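PDB 5V01: competence damage-inducible protein A from Klebsiella pneumoniae subsp. pneumoniae MGH 78578, which is of unknown function but belongs to the CinA family, some of whose members deamidate nicotinamide mononucleotide, an activity it may share. Local coordinates for residues D67-T80 with A86-I99. Numbering follows the deposited sequence.
Sequences DEAKRNVLQVRAET and AVSEACVQEMSSGI
Glu94, on helix 89-103, holds Arg77 and Thr80 at the start of helix 78-84 with both carboxylate oxygens. Glu94 OE1 takes the backbone N-H of Arg77, 2.9 Å from Arg77 N, nearly straight (171°) and almost along the C-O axis. The Thr80 side chain runs to meet Glu94, and Thr80 OG1 donates to Glu94 OE2 at 2.6 Å, on the syn side and 32° out of the carboxylate plane. Arg77 is the N-cap of this helix, so the acid lies near its N-terminal end, which probably favours the negative charge. The Arg77 chain passes across the carboxylate, its guanidinium turned so that no N-H points at OE2, leaving only a longer-range attraction of charges. Thr80 turns CG2 anti to its backbone N, putting Thr80 CG2 3.7 Å from Ala90 CB.

Deeper in, Met95 is the hub: Met95 CG touches Val76 CG2 (3.9 Å) and Leu74 CD1, and the chain then bends at its last torsion, bringing Met95 SD to 3.8 Å from Lys70 CE. Lys70 CD rests against Cys91 SG; beyond this greasy stem, Lys70 NZ bonds to Thr64 O and Ser38 OG. Leu74 lays CD2 alongside Ile99. Gly98, having no side chain, lets the backbones approach, and Gly98 CA lies 3.6 Å from Leu74 O in a CA-H...O contact. Helices 67-74 and 89-99, their axes 36° apart, lie side by side on one face of the sheet, over parallel strands 33-37 and 107-113 of the CinA alpha/beta fold.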
loop_
_atom_site.group_PDB
_atom_site.type_symbol
_atom_site.label_atom_id
_atom_site.label_comp_id
_atom_site.label_asym_id
_atom_site.label_seq_id
_atom_site.Cartn_x
_atom_site.Cartn_y
_atom_site.Cartn_z
ATOM N N ASP A 67 -15.189 3.521 2.370
ATOM C CA ASP A 67 -16.029 2.459 2.906
ATOM C C ASP A 67 -16.251 1.404 1.827
ATOM O O ASP A 67 -16.177 0.200 2.089
ATOM C CB ASP A 67 -17.384 3.008 3.393
ATOM C CG ASP A 67 -17.303 3.818 4.687
ATOM O OD1 ASP A 67 -16.213 4.063 5.211
ATOM O OD2 ASP A 67 -18.383 4.230 5.190
ATOM N N GLU A 68 -16.522 1.843 0.588
ATOM C CA GLU A 68 -16.754 0.900 -0.486
ATOM C C GLU A 68 -15.542 0.008 -0.771
ATOM O O GLU A 68 -15.690 -1.192 -1.025
ATOM C CB GLU A 68 -17.214 1.645 -1.747
ATOM C CG GLU A 68 -17.482 0.712 -2.898
ATOM C CD GLU A 68 -17.995 1.417 -4.135
ATOM O OE1 GLU A 68 -18.109 2.658 -4.176
ATOM O OE2 GLU A 68 -18.290 0.689 -5.104
ATOM N N ALA A 69 -14.335 0.593 -0.719
ATOM C CA ALA A 69 -13.128 -0.224 -0.928
ATOM C C ALA A 69 -12.973 -1.270 0.185
ATOM O O ALA A 69 -12.533 -2.393 -0.067
ATOM C CB ALA A 69 -11.891 0.644 -1.045
ATOM N N LYS A 70 -13.323 -0.879 1.422
ATOM C CA LYS A 70 -13.266 -1.825 2.521
ATOM C C LYS A 70 -14.246 -3.018 2.319
ATOM O O LYS A 70 -13.883 -4.187 2.580
ATOM C CB LYS A 70 -13.517 -1.097 3.843
ATOM C CG LYS A 70 -12.360 -0.166 4.234
ATOM C CD LYS A 70 -12.670 0.657 5.481
ATOM C CE LYS A 70 -11.542 1.603 5.794
ATOM N NZ LYS A 70 -11.497 2.761 4.872
ATOM N N ARG A 71 -15.452 -2.712 1.836
ATOM C CA ARG A 71 -16.449 -3.768 1.546
ATOM C C ARG A 71 -15.925 -4.661 0.410
ATOM O O ARG A 71 -15.917 -5.884 0.492
ATOM C CB ARG A 71 -17.822 -3.155 1.182
ATOM C CG ARG A 71 -18.440 -2.318 2.308
ATOM C CD ARG A 71 -19.908 -2.039 2.080
ATOM N NE ARG A 71 -20.150 -1.390 0.799
ATOM C CZ ARG A 71 -20.210 -0.083 0.567
ATOM N NH1 ARG A 71 -20.055 0.821 1.532
ATOM N NH2 ARG A 71 -20.390 0.335 -0.699
ATOM N N ASN A 72 -15.455 -4.017 -0.657
ATOM C CA ASN A 72 -15.078 -4.724 -1.891
ATOM C C ASN A 72 -13.841 -5.622 -1.701
ATOM O O ASN A 72 -13.828 -6.794 -2.043
ATOM C CB ASN A 72 -14.824 -3.678 -2.999
ATOM C CG ASN A 72 -14.443 -4.287 -4.324
ATOM O OD1 ASN A 72 -14.987 -5.319 -4.710
ATOM N ND2 ASN A 72 -13.478 -3.656 -5.023
ATOM N N VAL A 73 -12.791 -5.038 -1.135
ATOM C CA VAL A 73 -11.502 -5.709 -1.064
ATOM C C VAL A 73 -11.374 -6.624 0.163
ATOM O O VAL A 73 -10.740 -7.666 0.103
ATOM C CB VAL A 73 -10.359 -4.664 -1.082
ATOM C CG1 VAL A 73 -8.997 -5.346 -0.967
ATOM C CG2 VAL A 73 -10.444 -3.829 -2.346
ATOM N N LEU A 74 -11.974 -6.197 1.272
ATOM C CA LEU A 74 -11.780 -6.863 2.570
ATOM C C LEU A 74 -13.019 -7.495 3.184
ATOM O O LEU A 74 -12.927 -8.070 4.275
ATOM C CB LEU A 74 -11.143 -5.885 3.558
ATOM C CG LEU A 74 -9.758 -5.363 3.153
ATOM C CD1 LEU A 74 -9.358 -4.264 4.114
ATOM C CD2 LEU A 74 -8.749 -6.496 3.105
ATOM N N GLN A 75 -14.152 -7.420 2.487
ATOM C CA GLN A 75 -15.436 -7.992 2.936
ATOM C C GLN A 75 -15.866 -7.418 4.280
ATOM O O GLN A 75 -16.587 -8.057 5.040
ATOM C CB GLN A 75 -15.424 -9.520 2.967
ATOM C CG GLN A 75 -15.170 -10.169 1.625
ATOM C CD GLN A 75 -13.715 -10.176 1.254
ATOM O OE1 GLN A 75 -12.856 -10.510 2.075
ATOM N NE2 GLN A 75 -13.418 -9.783 0.017
ATOM N N VAL A 76 -15.506 -6.167 4.554
ATOM C CA VAL A 76 -16.037 -5.490 5.747
ATOM C C VAL A 76 -17.546 -5.392 5.524
ATOM O O VAL A 76 -18.004 -5.052 4.443
ATOM C CB VAL A 76 -15.372 -4.112 5.963
ATOM C CG1 VAL A 76 -16.035 -3.362 7.108
ATOM C CG2 VAL A 76 -13.871 -4.270 6.234
ATOM N N ARG A 77 -18.309 -5.700 6.566
ATOM C CA ARG A 77 -19.776 -5.691 6.472
ATOM C C ARG A 77 -20.316 -4.284 6.334
ATOM O O ARG A 77 -19.926 -3.383 7.073
ATOM C CB ARG A 77 -20.406 -6.293 7.712
ATOM C CG ARG A 77 -20.081 -7.736 7.926
ATOM C CD ARG A 77 -20.759 -8.149 9.221
ATOM N NE ARG A 77 -20.570 -9.563 9.489
ATOM C CZ ARG A 77 -20.955 -10.174 10.611
ATOM N NH1 ARG A 77 -21.552 -9.487 11.569
ATOM N NH2 ARG A 77 -20.751 -11.471 10.750
ATOM N N ALA A 78 -21.304 -4.106 5.460
ATOM C CA ALA A 78 -21.952 -2.799 5.306
ATOM C C ALA A 78 -22.543 -2.327 6.646
ATOM O O ALA A 78 -22.451 -1.152 7.004
ATOM C CB ALA A 78 -23.036 -2.857 4.236
ATOM N N GLU A 79 -23.159 -3.275 7.351
ATOM C CA GLU A 79 -23.758 -3.039 8.646
ATOM C C GLU A 79 -22.756 -2.501 9.674
ATOM O O GLU A 79 -23.068 -1.605 10.456
ATOM C CB GLU A 79 -24.389 -4.356 9.108
ATOM C CG GLU A 79 -25.492 -4.850 8.173
ATOM C CD GLU A 79 -25.044 -5.300 6.771
ATOM O OE1 GLU A 79 -23.929 -5.915 6.586
ATOM O OE2 GLU A 79 -25.878 -5.037 5.845
ATOM N N THR A 80 -21.547 -3.046 9.653
ATOM C CA THR A 80 -20.476 -2.606 10.554
ATOM C C THR A 80 -20.108 -1.151 10.292
ATOM O O THR A 80 -19.972 -0.338 11.213
ATOM C CB THR A 80 -19.255 -3.515 10.431
ATOM O OG1 THR A 80 -19.639 -4.842 10.814
ATOM C CG2 THR A 80 -18.115 -3.018 11.306
ATOM N N ALA A 86 -16.024 3.604 9.619
ATOM C CA ALA A 86 -14.748 3.001 9.289
ATOM C C ALA A 86 -13.663 3.243 10.345
ATOM O O ALA A 86 -12.683 2.484 10.394
ATOM C CB ALA A 86 -14.270 3.494 7.946
ATOM N N VAL A 87 -13.812 4.289 11.158
ATOM C CA VAL A 87 -12.847 4.589 12.223
ATOM C C VAL A 87 -13.450 4.065 13.505
ATOM O O VAL A 87 -14.149 4.769 14.234
ATOM C CB VAL A 87 -12.492 6.082 12.267
ATOM C CG1 VAL A 87 -11.530 6.385 13.415
ATOM C CG2 VAL A 87 -11.865 6.511 10.956
ATOM N N SER A 88 -13.201 2.788 13.735
ATOM C CA SER A 88 -13.811 2.064 14.840
ATOM C C SER A 88 -13.072 0.770 15.090
ATOM O O SER A 88 -12.392 0.212 14.210
ATOM C CB SER A 88 -15.286 1.752 14.535
ATOM O OG SER A 88 -15.416 0.816 13.457
ATOM N N GLU A 89 -13.208 0.290 16.315
ATOM C CA GLU A 89 -12.739 -1.039 16.668
ATOM C C GLU A 89 -13.303 -2.126 15.741
ATOM O O GLU A 89 -12.566 -2.972 15.253
ATOM C CB GLU A 89 -13.098 -1.357 18.120
ATOM C CG GLU A 89 -12.482 -2.656 18.593
ATOM C CD GLU A 89 -12.745 -2.979 20.044
ATOM O OE1 GLU A 89 -13.874 -2.787 20.500
ATOM O OE2 GLU A 89 -11.825 -3.474 20.706
ATOM N N ALA A 90 -14.618 -2.113 15.504
ATOM C CA ALA A 90 -15.238 -3.159 14.705
ATOM C C ALA A 90 -14.706 -3.187 13.277
ATOM O O ALA A 90 -14.458 -4.252 12.716
ATOM C CB ALA A 90 -16.747 -3.002 14.700
ATOM N N CYS A 91 -14.487 -2.010 12.707
ATOM C CA CYS A 91 -13.955 -1.955 11.347
ATOM C C CYS A 91 -12.535 -2.489 11.272
ATOM O O CYS A 91 -12.243 -3.306 10.400
ATOM C CB CYS A 91 -13.987 -0.557 10.801
ATOM S SG CYS A 91 -13.369 -0.486 9.090
ATOM N N VAL A 92 -11.650 -2.050 12.167
ATOM C CA VAL A 92 -10.270 -2.550 12.092
ATOM C C VAL A 92 -10.210 -4.057 12.364
ATOM O O VAL A 92 -9.395 -4.764 11.780
ATOM C CB VAL A 92 -9.224 -1.756 12.937
ATOM C CG1 VAL A 92 -8.990 -0.380 12.339
ATOM C CG2 VAL A 92 -9.549 -1.715 14.424
ATOM N N GLN A 93 -11.085 -4.566 13.251
ATOM C CA GLN A 93 -11.173 -6.030 13.418
ATOM C C GLN A 93 -11.496 -6.710 12.090
ATOM O O GLN A 93 -10.812 -7.653 11.686
ATOM C CB GLN A 93 -12.223 -6.420 14.459
ATOM C CG GLN A 93 -11.817 -6.107 15.869
ATOM C CD GLN A 93 -12.945 -6.216 16.866
ATOM O OE1 GLN A 93 -14.116 -6.002 16.538
ATOM N NE2 GLN A 93 -12.596 -6.541 18.094
ATOM N N GLU A 94 -12.537 -6.231 11.411
ATOM C CA GLU A 94 -12.945 -6.862 10.162
ATOM C C GLU A 94 -11.915 -6.666 9.044
ATOM O O GLU A 94 -11.688 -7.576 8.239
ATOM C CB GLU A 94 -14.331 -6.387 9.734
ATOM C CG GLU A 94 -15.434 -6.894 10.665
ATOM C CD GLU A 94 -16.822 -6.512 10.218
ATOM O OE1 GLU A 94 -16.988 -6.120 9.073
ATOM O OE2 GLU A 94 -17.782 -6.626 11.004
ATOM N N MET A 95 -11.284 -5.490 9.004
ATOM C CA MET A 95 -10.194 -5.260 8.024
ATOM C C MET A 95 -9.066 -6.266 8.238
ATOM O O MET A 95 -8.556 -6.853 7.275
ATOM C CB MET A 95 -9.626 -3.845 8.151
ATOM C CG MET A 95 -10.509 -2.759 7.623
ATOM S SD MET A 95 -9.892 -1.096 7.920
ATOM C CE MET A 95 -8.489 -1.040 6.824
ATOM N N SER A 96 -8.677 -6.466 9.508
ATOM C CA SER A 96 -7.561 -7.352 9.822
ATOM C C SER A 96 -7.899 -8.791 9.437
ATOM O O SER A 96 -7.072 -9.497 8.892
ATOM C CB SER A 96 -7.135 -7.236 11.291
ATOM O OG SER A 96 -8.024 -7.885 12.183
ATOM N N SER A 97 -9.140 -9.212 9.716
ATOM C CA SER A 97 -9.554 -10.555 9.333
ATOM C C SER A 97 -9.576 -10.739 7.813
ATOM O O SER A 97 -9.142 -11.795 7.305
ATOM C CB SER A 97 -10.939 -10.877 9.908
ATOM O OG SER A 97 -10.907 -10.863 11.304
ATOM N N GLY A 98 -10.077 -9.732 7.104
ATOM C CA GLY A 98 -10.154 -9.822 5.665
ATOM C C GLY A 98 -8.792 -9.925 5.014
ATOM O O GLY A 98 -8.591 -10.746 4.117
ATOM N N ILE A 99 -7.840 -9.118 5.476
ATOM C CA ILE A 99 -6.491 -9.178 4.884
ATOM C C ILE A 99 -5.712 -10.406 5.317
ATOM O O ILE A 99 -4.971 -10.992 4.514
ATOM C CB ILE A 99 -5.737 -7.852 5.106
ATOM C CG1 ILE A 99 -4.510 -7.743 4.178
ATOM C CG2 ILE A 99 -5.301 -7.657 6.551
ATOM C CD1 ILE A 99 -4.769 -7.882 2.696
HETATM O O HOH W 1 -17.150 5.346 7.776
HETATM O O HOH W 2 -13.680 -8.913 6.767
HETATM O O HOH W 3 -16.175 -9.039 7.880
#